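Local coordinates for phosphate-specific transport system accessory protein PhoU homolog (Pseudomonas aeruginosa, PDB 4Q25) that acts as a homodimeric negative regulator of the Pho regulon and probably takes part in controlling phosphate uptake, at residues Ser96-Asp99 with Leu100-Gly104; Gln136-Lys139 with Met140-Ala144; Ala160-Asp163 with Lys164-Arg168; Gly205-Ala208 with Arg209-Ala212. One frame throughout, in Å; residues are numbered along the deposited sequence.

Contact 1: Ser96-Asp99 with Leu100-Gly104; sequences SVID and LERIG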
loop_
_atom_site.group_PDB
_atom_site.type_symbol
_atom_site.label_atom_id
_atom_site.label_comp_id
_atom_site.label_asym_id
_atom_site.label_seq_id
_atom_site.Cartn_x
_atom_site.Cartn_y
_atom_site.Cartn_z
ATOM N N SER A 96 9.916 -4.687 -6.852
ATOM C CA SER A 96 9.869 -5.504 -5.670
ATOM C C SER A 96 10.381 -4.769 -4.427
ATOM O O SER A 96 9.882 -5.040 -3.337
ATOM C CB SER A 96 10.518 -6.863 -5.883
ATOM O OG SER A 96 11.891 -6.704 -5.915
ATOM N N VAL A 97 11.291 -3.799 -4.565
ATOM C CA VAL A 97 11.674 -3.003 -3.392
ATOM C C VAL A 97 10.498 -2.172 -2.834
ATOM O O VAL A 97 10.473 -1.850 -1.658
ATOM C CB VAL A 97 12.889 -2.076 -3.622
ATOM C CG1 VAL A 97 14.109 -2.894 -3.934
ATOM C CG2 VAL A 97 12.635 -1.067 -4.728
ATOM N N ILE A 98 9.541 -1.831 -3.685
ATOM C CA ILE A 98 8.325 -1.180 -3.258
ATOM C C ILE A 98 7.525 -2.143 -2.381
ATOM O O ILE A 98 7.090 -1.764 -1.289
ATOM C CB ILE A 98 7.441 -0.725 -4.435
ATOM C CG1 ILE A 98 8.210 0.208 -5.398
ATOM C CG2 ILE A 98 6.249 0.047 -3.917
ATOM C CD1 ILE A 98 7.477 0.428 -6.720
ATOM N N ASP A 99 7.367 -3.379 -2.848
ATOM C CA ASP A 99 6.713 -4.423 -2.051
ATOM C C ASP A 99 7.403 -4.681 -0.712
ATOM O O ASP A 99 6.740 -4.777 0.310
ATOM C CB ASP A 99 6.541 -5.711 -2.849
ATOM C CG ASP A 99 5.532 -5.558 -3.999
ATOM O OD1 ASP A 99 4.390 -5.127 -3.788
ATOM O OD2 ASP A 99 5.875 -5.903 -5.139
ATOM N N LEU A 100 8.733 -4.719 -0.709
ATOM C CA LEU A 100 9.475 -4.907 0.528
ATOM C C LEU A 100 9.314 -3.737 1.448
ATOM O O LEU A 100 9.232 -3.912 2.650
ATOM C CB LEU A 100 10.962 -5.168 0.269
ATOM C CG LEU A 100 11.204 -6.497 -0.441
ATOM C CD1 LEU A 100 12.688 -6.669 -0.717
ATOM C CD2 LEU A 100 10.647 -7.658 0.377
ATOM N N GLU A 101 9.290 -2.533 0.891
ATOM C CA GLU A 101 9.081 -1.369 1.693
ATOM C C GLU A 101 7.683 -1.399 2.335
ATOM O O GLU A 101 7.522 -1.130 3.509
ATOM C CB GLU A 101 9.271 -0.112 0.860
ATOM C CG GLU A 101 9.518 1.136 1.696
ATOM C CD GLU A 101 8.230 1.812 2.141
ATOM O OE1 GLU A 101 7.155 1.559 1.530
ATOM O OE2 GLU A 101 8.295 2.609 3.111
ATOM N N ARG A 102 6.666 -1.721 1.551
ATOM C CA ARG A 102 5.307 -1.780 2.077
ATOM C C ARG A 102 5.149 -2.898 3.112
ATOM O O ARG A 102 4.399 -2.751 4.046
ATOM C CB ARG A 102 4.287 -1.961 0.969
ATOM C CG ARG A 102 4.185 -0.814 -0.012
ATOM C CD ARG A 102 3.640 0.449 0.611
ATOM N NE ARG A 102 4.608 1.552 0.451
ATOM C CZ ARG A 102 4.656 2.383 -0.591
ATOM N NH1 ARG A 102 3.794 2.270 -1.573
ATOM N NH2 ARG A 102 5.582 3.327 -0.654
ATOM N N ILE A 103 5.874 -4.000 2.952
ATOM C CA ILE A 103 5.876 -5.047 3.965
ATOM C C ILE A 103 6.463 -4.525 5.287
ATOM O O ILE A 103 5.924 -4.813 6.356
ATOM C CB ILE A 103 6.633 -6.280 3.482
ATOM C CG1 ILE A 103 5.836 -6.982 2.407
ATOM C CG2 ILE A 103 6.916 -7.250 4.605
ATOM C CD1 ILE A 103 6.635 -8.030 1.632
ATOM N N GLY A 104 7.573 -3.791 5.200
ATOM C CA GLY A 104 8.229 -3.192 6.361
ATOM C C GLY A 104 7.352 -2.156 7.046
ATOM O O GLY A 104 7.278 -2.094 8.289
#
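The guanidinium of Arg102 has the CG2 methyl of Ile98 over one of its faces, 4.0 Å above the plane and displaced toward the rim. Around the group, NE bonds to Glu101 OE1 at 2.8 Å and completes a salt bridge. NH2 adds a weak bond to the same oxygen, which sits tilted out of the guanidinium plane. A hydrophobic branch from one turn earlier and a carboxylate from the preceding residue probably limit how the head can rotate. Ile98 and Arg102 run side by side and point the same way. In Ile98, CG2 is the branch opposite the backbone N (CG1 at chi1 -56°), so this methyl rather than the CG1 arm meets NH1, at 4.1 Å. Both side chains lie at the dimer interface, Ile98 against Lys95 of the second subunit and Arg102 against Asn210 of that same neighbouring subunit. The other carboxylate oxygen of Glu101, OE2, takes a hydrogen bond from Asn63.

Beneath the side chains runs ordinary helix bonding, with Arg102 N to Ile98 O at 2.9 Å and 163°. Ile103 leans close over the carbonyl one turn back, its CG1 3.2 Å from Asp99 O. Asp99 itself turns its carboxylate to helix 188-220, where OD1 accepts from His207 ND1. This is the four-residue periodicity of a central helix in the all-helical PhoU fold: Val97 toward helix 59-78, Leu100 and Ile103 toward helices 15-45 and 188-220, and an i to i+4 aliphatic-guanidinium pair, Ile98 and Arg102, toward the second subunit.

Contact 2: Gln136-Lys139 with Met140-Ala144; sequences QVQK and MVQEA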
loop_
_atom_site.group_PDB
_atom_site.type_symbol
_atom_site.label_atom_id
_atom_site.label_comp_id
_atom_site.label_asym_id
_atom_site.label_seq_id
_atom_site.Cartn_x
_atom_site.Cartn_y
_atom_site.Cartn_z
ATOM N N GLN A 136 2.404 -17.690 8.578
ATOM C CA GLN A 136 2.187 -18.048 7.193
ATOM C C GLN A 136 2.701 -16.980 6.239
ATOM O O GLN A 136 3.438 -17.252 5.302
ATOM C CB GLN A 136 0.717 -18.245 6.958
ATOM C CG GLN A 136 0.192 -19.575 7.490
ATOM C CD GLN A 136 -1.315 -19.649 7.422
ATOM O OE1 GLN A 136 -1.867 -20.669 7.057
ATOM N NE2 GLN A 136 -1.984 -18.564 7.749
ATOM N N VAL A 137 2.317 -15.752 6.518
ATOM C CA VAL A 137 2.641 -14.616 5.673
ATOM C C VAL A 137 4.153 -14.311 5.720
ATOM O O VAL A 137 4.744 -13.882 4.745
ATOM C CB VAL A 137 1.755 -13.462 6.156
ATOM C CG1 VAL A 137 2.056 -12.159 5.452
ATOM C CG2 VAL A 137 0.287 -13.876 6.265
ATOM N N GLN A 138 4.781 -14.566 6.854
ATOM C CA GLN A 138 6.221 -14.485 6.952
ATOM C C GLN A 138 6.846 -15.559 6.067
ATOM O O GLN A 138 7.865 -15.296 5.426
ATOM C CB GLN A 138 6.679 -14.666 8.387
ATOM C CG GLN A 138 8.201 -14.548 8.614
ATOM C CD GLN A 138 8.556 -14.693 10.086
ATOM O OE1 GLN A 138 7.850 -14.182 10.949
ATOM N NE2 GLN A 138 9.634 -15.420 10.391
ATOM N N LYS A 139 6.243 -16.756 6.040
ATOM C CA LYS A 139 6.717 -17.833 5.173
ATOM C C LYS A 139 6.600 -17.445 3.707
ATOM O O LYS A 139 7.545 -17.553 2.968
ATOM C CB LYS A 139 6.012 -19.178 5.414
ATOM C CG LYS A 139 6.864 -20.351 4.890
ATOM C CD LYS A 139 6.206 -21.721 5.028
ATOM C CE LYS A 139 7.208 -22.870 4.780
ATOM N NZ LYS A 139 6.892 -24.133 5.535
ATOM N N MET A 140 5.438 -16.976 3.312
ATOM C CA MET A 140 5.241 -16.400 1.976
ATOM C C MET A 140 6.333 -15.405 1.582
ATOM O O MET A 140 6.772 -15.408 0.437
ATOM C CB MET A 140 3.891 -15.714 1.883
ATOM C CG MET A 140 2.725 -16.683 1.920
ATOM S SD MET A 140 1.135 -15.871 1.870
ATOM C CE MET A 140 1.134 -15.189 0.228
ATOM N N VAL A 141 6.791 -14.579 2.519
ATOM C CA VAL A 141 7.864 -13.639 2.225
ATOM C C VAL A 141 9.192 -14.354 1.981
ATOM O O VAL A 141 9.816 -14.094 0.964
ATOM C CB VAL A 141 8.041 -12.580 3.336
ATOM C CG1 VAL A 141 9.335 -11.797 3.153
ATOM C CG2 VAL A 141 6.875 -11.628 3.335
ATOM N N GLN A 142 9.619 -15.228 2.904
ATOM C CA GLN A 142 10.815 -16.077 2.719
ATOM C C GLN A 142 10.783 -16.763 1.351
ATOM O O GLN A 142 11.750 -16.732 0.617
ATOM C CB GLN A 142 10.949 -17.207 3.746
ATOM C CG GLN A 142 10.590 -16.929 5.202
ATOM C CD GLN A 142 10.762 -18.172 6.098
ATOM O OE1 GLN A 142 11.482 -19.116 5.722
ATOM N NE2 GLN A 142 10.090 -18.184 7.284
ATOM N N GLU A 143 9.649 -17.354 1.014
ATOM C CA GLU A 143 9.524 -18.173 -0.186
ATOM C C GLU A 143 9.618 -17.328 -1.451
ATOM O O GLU A 143 10.330 -17.693 -2.396
ATOM C CB GLU A 143 8.221 -19.003 -0.168
ATOM C CG GLU A 143 8.295 -20.201 0.797
ATOM C CD GLU A 143 7.029 -21.051 0.843
ATOM O OE1 GLU A 143 5.910 -20.534 0.732
ATOM O OE2 GLU A 143 7.145 -22.264 1.024
ATOM N N ALA A 144 8.915 -16.204 -1.473
ATOM C CA ALA A 144 9.032 -15.278 -2.590
ATOM C C ALA A 144 10.494 -14.832 -2.783
ATOM O O ALA A 144 10.961 -14.752 -3.908
ATOM C CB ALA A 144 8.138 -14.087 -2.379
#
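Met140 lays its CG 3.5 Å from the carbonyl oxygen of Gln136, and Val141 sets CG2 3.4 Å from Val137 O. These two positions, with Val137, form the close-packed side of the turn. Val137 and Met140 meet Val166 of helix 153-183, Met140 also reaches Ala208, and Val141 rests on Ile204 and Ala208 of helix 188-220. The CG2 branch of Val141 lies beside its own backbone N, opposite the carbonyl carbon, which places it against the preceding turn. Below them the main chain is regular, with Met140 N to Gln136 O at 2.8 Å and nearly straight (170°).

The exposed side is Lys139. It and Glu143 cross obliquely, and the aliphatic part of the lysine does the touching: CE lies 3.8 Å from Glu143 OE2, whereas NZ stops 4.9 Å from that oxygen. The charged atoms are not in contact, though some attraction is probable. Lys139 also touches a crystal neighbour, so its extended course need not be the one held in solution. Gln138 and Gln142, which border helix 15-45, are tight at the root and loose at the end: Gln142 CG sits 3.2 Å from Gln138 O, but the amides come no nearer than 4.2 Å, NE2 to NE2. Close-packed valines and methionine on one flank, an exposed lysine on another: this is the amphipathic pattern of a helix in a multi-helix bundle.

Contact 3: Ala160-Asp163 with Lys164-Arg168; sequences AQYD and KTVDR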
loop_
_atom_site.group_PDB
_atom_site.type_symbol
_atom_site.label_atom_id
_atom_site.label_comp_id
_atom_site.label_asym_id
_atom_site.label_seq_id
_atom_site.Cartn_x
_atom_site.Cartn_y
_atom_site.Cartn_z
ATOM N N ALA A 160 1.975 -17.352 -4.580
ATOM C CA ALA A 160 0.845 -16.585 -5.100
ATOM C C ALA A 160 -0.489 -17.280 -4.862
ATOM O O ALA A 160 -1.494 -16.633 -4.549
ATOM C CB ALA A 160 1.041 -16.311 -6.587
ATOM N N GLN A 161 -0.506 -18.599 -5.006
ATOM C CA GLN A 161 -1.726 -19.368 -4.781
ATOM C C GLN A 161 -2.094 -19.432 -3.313
ATOM O O GLN A 161 -3.270 -19.476 -2.972
ATOM C CB GLN A 161 -1.560 -20.800 -5.295
ATOM C CG GLN A 161 -1.618 -20.945 -6.808
ATOM C CD GLN A 161 -1.094 -22.301 -7.271
ATOM O OE1 GLN A 161 -0.441 -23.023 -6.509
ATOM N NE2 GLN A 161 -1.364 -22.648 -8.535
ATOM N N TYR A 162 -1.097 -19.464 -2.437
ATOM C CA TYR A 162 -1.379 -19.562 -1.008
ATOM C C TYR A 162 -2.004 -18.289 -0.434
ATOM O O TYR A 162 -2.540 -18.323 0.671
ATOM C CB TYR A 162 -0.124 -19.890 -0.222
ATOM C CG TYR A 162 -0.425 -20.525 1.119
ATOM C CD1 TYR A 162 -0.848 -21.857 1.199
ATOM C CD2 TYR A 162 -0.284 -19.807 2.307
ATOM C CE1 TYR A 162 -1.134 -22.446 2.416
ATOM C CE2 TYR A 162 -0.559 -20.394 3.531
ATOM C CZ TYR A 162 -0.978 -21.714 3.581
ATOM O OH TYR A 162 -1.236 -22.307 4.797
ATOM N N ASP A 163 -1.922 -17.184 -1.182
ATOM C CA ASP A 163 -2.469 -15.921 -0.748
ATOM C C ASP A 163 -3.961 -16.009 -0.649
ATOM O O ASP A 163 -4.553 -15.347 0.178
ATOM C CB ASP A 163 -2.090 -14.778 -1.693
ATOM C CG ASP A 163 -2.355 -13.411 -1.079
ATOM O OD1 ASP A 163 -2.119 -13.266 0.123
ATOM O OD2 ASP A 163 -2.783 -12.483 -1.780
ATOM N N LYS A 164 -4.564 -16.842 -1.490
ATOM C CA LYS A 164 -6.005 -17.068 -1.434
ATOM C C LYS A 164 -6.411 -17.586 -0.068
ATOM O O LYS A 164 -7.416 -17.146 0.507
ATOM C CB LYS A 164 -6.452 -18.069 -2.507
ATOM C CG LYS A 164 -6.766 -17.412 -3.836
ATOM C CD LYS A 164 -8.111 -16.691 -3.769
ATOM C CE LYS A 164 -8.492 -15.998 -5.074
ATOM N NZ LYS A 164 -8.578 -16.941 -6.225
ATOM N N THR A 165 -5.631 -18.522 0.459
ATOM C CA THR A 165 -6.045 -19.175 1.692
ATOM C C THR A 165 -5.800 -18.212 2.853
ATOM O O THR A 165 -6.539 -18.213 3.816
ATOM C CB THR A 165 -5.423 -20.563 1.923
ATOM O OG1 THR A 165 -4.005 -20.455 1.953
ATOM C CG2 THR A 165 -5.846 -21.564 0.868
ATOM N N VAL A 166 -4.806 -17.335 2.725
ATOM C CA VAL A 166 -4.545 -16.358 3.760
ATOM C C VAL A 166 -5.681 -15.335 3.813
ATOM O O VAL A 166 -6.220 -15.073 4.890
ATOM C CB VAL A 166 -3.171 -15.692 3.598
ATOM C CG1 VAL A 166 -3.151 -14.358 4.295
ATOM C CG2 VAL A 166 -2.075 -16.575 4.155
ATOM N N ASP A 167 -6.062 -14.770 2.667
ATOM C CA ASP A 167 -7.177 -13.811 2.649
ATOM C C ASP A 167 -8.454 -14.467 3.189
ATOM O O ASP A 167 -9.280 -13.814 3.826
ATOM C CB ASP A 167 -7.411 -13.230 1.247
ATOM C CG ASP A 167 -6.173 -12.497 0.678
ATOM O OD1 ASP A 167 -5.284 -12.067 1.450
ATOM O OD2 ASP A 167 -6.065 -12.348 -0.564
ATOM N N ARG A 168 -8.593 -15.764 2.941
ATOM C CA ARG A 168 -9.733 -16.529 3.422
ATOM C C ARG A 168 -9.721 -16.632 4.949
ATOM O O ARG A 168 -10.736 -16.393 5.609
ATOM C CB ARG A 168 -9.726 -17.940 2.816
ATOM C CG ARG A 168 -11.079 -18.606 2.857
ATOM C CD ARG A 168 -11.004 -20.124 2.698
ATOM N NE ARG A 168 -12.255 -20.747 3.149
ATOM C CZ ARG A 168 -12.541 -22.043 3.049
ATOM N NH1 ARG A 168 -11.672 -22.889 2.513
ATOM N NH2 ARG A 168 -13.707 -22.494 3.495
#
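Thr165 and Tyr162 cross at about a right angle, with OG1 poised over the centre of the phenol ring, 3.4 Å above its plane. The same hydroxyl donates to Tyr162 O at 2.9 Å. It can do both because chi1 of 59° tucks OG1 between the backbone N and carbonyl carbon, against the previous turn. Tyr162 O accepts from Val166 N as well, at 3.2 Å, while CG2 of Val166 meets the ring at CD2 from an oblique direction. The helix is slackened here: Ala160 O lies 4.3 Å from Lys164 N, which bonds instead to Gln161 O.

On another flank, Asp163 and Asp167 bring like charges together, OD2 to OD2 at 3.5 Å, with their carboxylate planes turned 77° apart. Such a crossed pair would probably be unfavourable by itself, but Asp163 OD2 is in a salt bridge with Arg209, which probably offsets part of the cost. The D-x-x-x-D spacing resembles the E(D)xxxD motif by which some PhoU relatives hold metal clusters; here Arg209, not a metal, stands beside the aspartates.

The turn packs one side against helices 127-149 and 188-220: Val166 on Met140 and Tyr162 OH at Gln136 of the former, the aspartates facing the latter.

Contact 4: Gly205-Ala208 with Arg209-Ala212; sequences GDHA and RNIA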
loop_
_atom_site.group_PDB
_atom_site.type_symbol
_atom_site.label_atom_id
_atom_site.label_comp_id
_atom_site.label_asym_id
_atom_site.label_seq_id
_atom_site.Cartn_x
_atom_site.Cartn_y
_atom_site.Cartn_z
ATOM N N GLY A 205 1.072 -10.501 3.100
ATOM C CA GLY A 205 0.899 -11.636 2.223
ATOM C C GLY A 205 0.535 -11.237 0.810
ATOM O O GLY A 205 0.997 -11.864 -0.128
ATOM N N ASP A 206 -0.311 -10.218 0.653
ATOM C CA ASP A 206 -0.582 -9.667 -0.682
ATOM C C ASP A 206 0.711 -9.211 -1.357
ATOM O O ASP A 206 0.907 -9.503 -2.519
ATOM C CB ASP A 206 -1.572 -8.515 -0.625
ATOM C CG ASP A 206 -2.938 -8.940 -0.187
ATOM O OD1 ASP A 206 -3.193 -10.163 -0.016
ATOM O OD2 ASP A 206 -3.748 -8.020 0.032
ATOM N N HIS A 207 1.614 -8.543 -0.627
ATOM C CA HIS A 207 2.879 -8.094 -1.221
ATOM C C HIS A 207 3.894 -9.226 -1.516
ATOM O O HIS A 207 4.678 -9.152 -2.459
ATOM C CB HIS A 207 3.534 -7.017 -0.360
ATOM C CG HIS A 207 2.799 -5.716 -0.364
ATOM N ND1 HIS A 207 2.860 -4.838 -1.419
ATOM C CD2 HIS A 207 2.020 -5.128 0.575
ATOM C CE1 HIS A 207 2.127 -3.778 -1.136
ATOM N NE2 HIS A 207 1.589 -3.946 0.058
ATOM N N ALA A 208 3.911 -10.250 -0.690
ATOM C CA ALA A 208 4.708 -11.425 -0.989
ATOM C C ALA A 208 4.242 -12.048 -2.298
ATOM O O ALA A 208 5.049 -12.456 -3.107
ATOM C CB ALA A 208 4.589 -12.449 0.125
ATOM N N ARG A 209 2.933 -12.111 -2.478
ATOM C CA ARG A 209 2.305 -12.604 -3.688
ATOM C C ARG A 209 2.707 -11.779 -4.880
ATOM O O ARG A 209 3.060 -12.341 -5.901
ATOM C CB ARG A 209 0.786 -12.612 -3.540
ATOM C CG ARG A 209 0.008 -13.079 -4.749
ATOM C CD ARG A 209 -0.718 -11.935 -5.432
ATOM N NE ARG A 209 -2.010 -11.664 -4.813
ATOM C CZ ARG A 209 -2.433 -10.464 -4.405
ATOM N NH1 ARG A 209 -1.672 -9.378 -4.546
ATOM N NH2 ARG A 209 -3.640 -10.351 -3.846
ATOM N N ASN A 210 2.662 -10.452 -4.753
ATOM C CA ASN A 210 3.126 -9.575 -5.848
ATOM C C ASN A 210 4.579 -9.847 -6.233
ATOM O O ASN A 210 4.895 -9.905 -7.419
ATOM C CB ASN A 210 2.991 -8.097 -5.519
ATOM C CG ASN A 210 1.560 -7.677 -5.255
ATOM O OD1 ASN A 210 0.615 -8.319 -5.692
ATOM N ND2 ASN A 210 1.400 -6.580 -4.543
ATOM N N ILE A 211 5.456 -10.004 -5.247
ATOM C CA ILE A 211 6.864 -10.262 -5.542
ATOM C C ILE A 211 7.042 -11.616 -6.219
ATOM O O ILE A 211 7.967 -11.795 -7.008
ATOM C CB ILE A 211 7.722 -10.239 -4.287
ATOM C CG1 ILE A 211 7.752 -8.831 -3.707
ATOM C CG2 ILE A 211 9.131 -10.716 -4.595
ATOM C CD1 ILE A 211 8.254 -8.795 -2.281
ATOM N N ALA A 212 6.160 -12.559 -5.893
ATOM C CA ALA A 212 6.172 -13.874 -6.520
ATOM C C ALA A 212 5.799 -13.757 -7.997
ATOM O O ALA A 212 6.440 -14.356 -8.861
ATOM C CB ALA A 212 5.227 -14.829 -5.795
#
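Arg209 folds back over Asp206, the residue three positions earlier, with the CA of Asp206 4.0 Å above one face of the guanidinium and displaced toward its rim. The chain gets there by bending at chi2 (-109°) and chi3, after CG has set off opposite the backbone N. The two side chains run side by side, their carboxylate and guanidinium planes only 14° apart. Asp206 OD1 therefore sits well out of the guanidinium plane, with no N-H aimed at it, and its 3.9 Å approach to NH2 is a long, purely electrostatic salt bridge; the closer partner of NH2 is Asp163 of helix 153-183. NH1 donates to Asn210 OD1 at 2.8 Å, within the guanidinium plane.

Asp206 lies on helix 188-220 and faces helix 153-183, its OD1 coming close to the carboxylates of Asp163 and Asp167. The acidic cluster is reminiscent of the metal-binding acidic motifs of some PhoU relatives; no metal is bound at this turn, and Arg209 probably tempers the charge.

Ala208 packs its CB on Met140 and Val141 of helix 127-149. Ala208 O accepts from Ala212 N at 3.0 Å. Beside it, the His207 ring stands 85° to the Asn210 amide, whose ND2 adds a weak hydrogen bond to Asp99 OD1.

Each contact is a single helical turn meeting the next, so none closes a loop, and the four come in series without nesting or crossing. From the N terminus the chain enters contact 1 on helix 84-120, in the first PhoU domain. Contacts 2, 3 and 4 follow on helices 127-149, 153-183 and 188-220, all in the second. Contact 4 touches all the others. Contacts 2 and 4 both join the second domain to the first through contact 1, contact 4 with its centre about 9 Å from that of contact 1, contact 2 by Ile103 CD1 to Val141 CG2. Contact 2 also packs on contact 3. Contacts 1 and 3 do not touch, their nearest atoms being about 10 Å apart.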